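Glutaredoxin family protein (Xanthomonas campestris, PDB 1TTZ) is of unknown function but, as a glutaredoxin-like member of the thioredoxin superfamily, may take part in thiol-disulfide exchange. Local coordinates at residues L3-R8 against F29-I34. Residues are numbered along the deposited sequence; the frame is centred on the assembly and turned at random.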
ATOM      1  N   LEU A   3       6.548  -4.843  -3.975  1.00  8.50           N
ATOM      2  CA  LEU A   3       6.053  -3.903  -2.979  1.00  6.56           C
ATOM      3  C   LEU A   3       5.305  -4.672  -1.899  1.00  6.86           C
ATOM      4  O   LEU A   3       4.968  -5.838  -2.084  1.00  6.03           O
ATOM      5  CB  LEU A   3       5.096  -2.904  -3.633  1.00  5.79           C
ATOM      6  CG  LEU A   3       5.677  -2.070  -4.777  1.00  6.71           C
ATOM      7  CD1 LEU A   3       4.567  -1.266  -5.433  1.00  7.06           C
ATOM      8  CD2 LEU A   3       6.765  -1.150  -4.239  1.00  3.52           C
ATOM      9  N   THR A   4       5.066  -4.021  -0.765  1.00  6.53           N
ATOM     10  CA  THR A   4       4.315  -4.637   0.315  1.00  4.82           C
ATOM     11  C   THR A   4       3.106  -3.740   0.518  1.00  4.19           C
ATOM     12  O   THR A   4       3.252  -2.546   0.780  1.00  3.77           O
ATOM     13  CB  THR A   4       5.110  -4.681   1.642  1.00  5.38           C
ATOM     14  OG1 THR A   4       6.362  -5.340   1.437  1.00  6.10           O
ATOM     15  CG2 THR A   4       4.323  -5.425   2.707  1.00  7.92           C
ATOM     16  N   LEU A   5       1.914  -4.300   0.372  1.00  2.52           N
ATOM     17  CA  LEU A   5       0.706  -3.522   0.576  1.00  3.41           C
ATOM     18  C   LEU A   5       0.073  -3.899   1.905  1.00  4.80           C
ATOM     19  O   LEU A   5      -0.481  -4.990   2.052  1.00  4.81           O
ATOM     20  CB  LEU A   5      -0.313  -3.760  -0.547  1.00  2.42           C
ATOM     21  CG  LEU A   5      -1.663  -3.060  -0.299  1.00  1.38           C
ATOM     22  CD1 LEU A   5      -1.490  -1.550  -0.462  1.00  1.00           C
ATOM     23  CD2 LEU A   5      -2.730  -3.571  -1.266  1.00  1.00           C
ATOM     24  N   TYR A   6       0.177  -3.011   2.883  1.00  5.03           N
ATOM     25  CA  TYR A   6      -0.436  -3.276   4.164  1.00  8.03           C
ATOM     26  C   TYR A   6      -1.901  -2.871   4.037  1.00  9.24           C
ATOM     27  O   TYR A   6      -2.217  -1.747   3.640  1.00  8.31           O
ATOM     28  CB  TYR A   6       0.250  -2.478   5.281  1.00  6.05           C
ATOM     29  CG  TYR A   6       1.652  -2.953   5.566  1.00  6.40           C
ATOM     30  CD1 TYR A   6       2.756  -2.305   5.015  1.00  8.88           C
ATOM     31  CD2 TYR A   6       1.875  -4.076   6.360  1.00  5.85           C
ATOM     32  CE1 TYR A   6       4.060  -2.770   5.251  1.00  8.92           C
ATOM     33  CE2 TYR A   6       3.171  -4.545   6.602  1.00  7.23           C
ATOM     34  CZ  TYR A   6       4.254  -3.887   6.046  1.00  7.99           C
ATOM     35  OH  TYR A   6       5.530  -4.335   6.297  1.00  9.56           O
ATOM     36  N   GLN A   7      -2.791  -3.805   4.341  1.00 10.05           N
ATOM     37  CA  GLN A   7      -4.216  -3.531   4.276  1.00 12.73           C
ATOM     38  C   GLN A   7      -4.965  -4.333   5.326  1.00 13.78           C
ATOM     39  O   GLN A   7      -4.373  -5.126   6.055  1.00 11.59           O
ATOM     40  CB  GLN A   7      -4.767  -3.846   2.879  1.00 14.45           C
ATOM     41  CG  GLN A   7      -4.637  -5.292   2.415  1.00 14.99           C
ATOM     42  CD  GLN A   7      -5.248  -5.519   1.035  1.00 12.58           C
ATOM     43  OE1 GLN A   7      -6.413  -5.202   0.799  1.00  8.35           O
ATOM     44  NE2 GLN A   7      -4.459  -6.074   0.120  1.00 13.00           N
ATOM     45  N   ARG A   8      -6.266  -4.098   5.424  1.00 15.97           N
ATOM     46  CA  ARG A   8      -7.089  -4.827   6.375  1.00 19.17           C
ATOM     47  C   ARG A   8      -8.237  -5.419   5.579  1.00 20.00           C
ATOM     48  O   ARG A   8      -8.563  -4.926   4.497  1.00 19.24           O
ATOM     49  CB  ARG A   8      -7.631  -3.895   7.472  1.00 19.54           C
ATOM     50  CG  ARG A   8      -8.629  -2.868   6.960  1.00 20.82           C
ATOM     51  CD  ARG A   8      -9.489  -2.258   8.065  1.00 23.87           C
ATOM     52  NE  ARG A   8      -8.755  -1.366   8.959  1.00 24.46           N
ATOM     53  CZ  ARG A   8      -8.125  -1.755  10.062  1.00 26.99           C
ATOM     54  NH1 ARG A   8      -8.134  -3.035  10.418  1.00 26.50           N
ATOM     55  NH2 ARG A   8      -7.492  -0.860  10.815  1.00 26.07           N
ATOM     56  N   PHE A  29       3.605  -7.186  -6.094  1.00  5.98           N
ATOM     57  CA  PHE A  29       3.379  -6.695  -4.747  1.00  6.23           C
ATOM     58  C   PHE A  29       2.737  -7.815  -3.946  1.00  7.16           C
ATOM     59  O   PHE A  29       2.065  -8.681  -4.514  1.00  5.83           O
ATOM     60  CB  PHE A  29       2.483  -5.451  -4.732  1.00  5.38           C
ATOM     61  CG  PHE A  29       1.036  -5.731  -4.997  1.00  4.44           C
ATOM     62  CD1 PHE A  29       0.539  -5.750  -6.302  1.00  4.93           C
ATOM     63  CD2 PHE A  29       0.159  -5.970  -3.940  1.00  5.16           C
ATOM     64  CE1 PHE A  29      -0.816  -6.001  -6.550  1.00  2.97           C
ATOM     65  CE2 PHE A  29      -1.200  -6.224  -4.176  1.00  5.59           C
ATOM     66  CZ  PHE A  29      -1.684  -6.239  -5.484  1.00  5.28           C
ATOM     67  N   PHE A  30       2.957  -7.807  -2.636  1.00  5.61           N
ATOM     68  CA  PHE A  30       2.371  -8.822  -1.773  1.00  8.03           C
ATOM     69  C   PHE A  30       1.620  -8.135  -0.648  1.00  8.69           C
ATOM     70  O   PHE A  30       2.107  -7.169  -0.064  1.00  8.01           O
ATOM     71  CB  PHE A  30       3.458  -9.728  -1.191  1.00  6.56           C
ATOM     72  CG  PHE A  30       4.141 -10.571  -2.218  1.00  9.82           C
ATOM     73  CD1 PHE A  30       3.433 -11.566  -2.901  1.00  8.68           C
ATOM     74  CD2 PHE A  30       5.483 -10.357  -2.532  1.00  7.45           C
ATOM     75  CE1 PHE A  30       4.052 -12.338  -3.888  1.00  9.72           C
ATOM     76  CE2 PHE A  30       6.110 -11.122  -3.517  1.00 10.66           C
ATOM     77  CZ  PHE A  30       5.393 -12.113  -4.195  1.00 10.28           C
ATOM     78  N   SER A  31       0.432  -8.638  -0.350  1.00  7.44           N
ATOM     79  CA  SER A  31      -0.393  -8.074   0.703  1.00  7.81           C
ATOM     80  C   SER A  31      -0.079  -8.659   2.070  1.00  7.79           C
ATOM     81  O   SER A  31       0.193  -9.847   2.206  1.00  8.92           O
ATOM     82  CB  SER A  31      -1.878  -8.318   0.406  1.00  5.67           C
ATOM     83  OG  SER A  31      -2.340  -7.491  -0.641  1.00  7.85           O
ATOM     84  N   VAL A  32      -0.110  -7.799   3.078  1.00  8.12           N
ATOM     85  CA  VAL A  32       0.094  -8.204   4.455  1.00  7.58           C
ATOM     86  C   VAL A  32      -1.106  -7.613   5.178  1.00  8.39           C
ATOM     87  O   VAL A  32      -1.264  -6.397   5.229  1.00  8.99           O
ATOM     88  CB  VAL A  32       1.396  -7.627   5.054  1.00  5.87           C
ATOM     89  CG1 VAL A  32       1.466  -7.940   6.548  1.00  8.20           C
ATOM     90  CG2 VAL A  32       2.596  -8.224   4.363  1.00  4.88           C
ATOM     91  N   PHE A  33      -1.970  -8.479   5.695  1.00 10.11           N
ATOM     92  CA  PHE A  33      -3.162  -8.049   6.415  1.00 12.79           C
ATOM     93  C   PHE A  33      -2.858  -7.847   7.888  1.00 13.13           C
ATOM     94  O   PHE A  33      -2.399  -8.760   8.565  1.00 15.41           O
ATOM     95  CB  PHE A  33      -4.262  -9.081   6.218  1.00 13.16           C
ATOM     96  CG  PHE A  33      -4.772  -9.128   4.819  1.00 14.19           C
ATOM     97  CD1 PHE A  33      -5.765  -8.247   4.405  1.00 14.76           C
ATOM     98  CD2 PHE A  33      -4.217 -10.010   3.888  1.00 15.97           C
ATOM     99  CE1 PHE A  33      -6.207  -8.236   3.077  1.00 15.76           C
ATOM    100  CE2 PHE A  33      -4.651 -10.008   2.554  1.00 17.92           C
ATOM    101  CZ  PHE A  33      -5.648  -9.115   2.152  1.00 18.13           C
ATOM    102  N   ILE A  34      -3.134  -6.643   8.375  1.00 13.20           N
ATOM    103  CA  ILE A  34      -2.852  -6.258   9.754  1.00 13.76           C
ATOM    104  C   ILE A  34      -3.861  -6.742  10.787  1.00 16.09           C
ATOM    105  O   ILE A  34      -3.578  -6.740  11.982  1.00 16.92           O
ATOM    106  CB  ILE A  34      -2.773  -4.719   9.867  1.00 11.95           C
ATOM    107  CG1 ILE A  34      -4.154  -4.116   9.598  1.00 10.71           C
ATOM    108  CG2 ILE A  34      -1.790  -4.170   8.843  1.00 13.04           C
ATOM    109  CD1 ILE A  34      -4.260  -2.627   9.881  1.00  9.13           C
TER
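Gln7 lays its side chain alongside the ring of Phe33, both pointing the same way, on the face of the two parallel strands that also carries Leu3, Leu5, Phe29 and Ser31. The amide and ring planes lie 26° apart, with Gln7 CG 3.4 Å from Phe33 CE1 in an oblique approach. With chi1 at 61°, Gln7 CG sits between its own backbone N and carbonyl carbon; from there the chain runs extended and carries NE2 back along the neighbouring strand to Ser31. The hydrogen bond from Gln7 NE2 to Ser31 OG is short at 2.7 Å, but its 127° angle at the hydrogen makes it weak. Farther along this face Leu5 CB lies 4.1 Å from Phe29 CD2, and Leu3 and Phe29 meet through their CB atoms.

The other face is built round Val32, whose two methyls divide the work. Val32 CG1 lies beside the Tyr6 ring, 3.8 Å from Tyr6 CE2, whereas Val32 CG2 meets Thr4 CG2 at 3.7 Å. That threonine methyl in turn covers one face of the Tyr6 ring, toward its rim. At the far end of the pair, Ile34 CD1 rests over one face of the Arg8 guanidinium, 3.8 Å from Arg8 NH2; Arg8 NH1 forms a salt bridge with Glu41 and Arg8 NH2 a hydrogen bond to Gly45 O.

Between the two faces runs a regular parallel ladder: Leu3, Leu5 and Gln7 exchange five backbone bonds with Phe30, Val32 and Ile34. Strands 3-7 and 29-33 are the two arms of a beta-alpha-beta unit of the thioredoxin-like fold. Their connecting helix 12-23 packs on the Leu3, Leu5, Gln7 and Phe29 face, where Gln7 touches Cys14 of a CxxC sequence whose redox role is likely but inferred; helix 38-44 covers Tyr6 and Val32, and strand 50-52 pairs antiparallel with 3-7, leaving 29-33 at the sheet's edge.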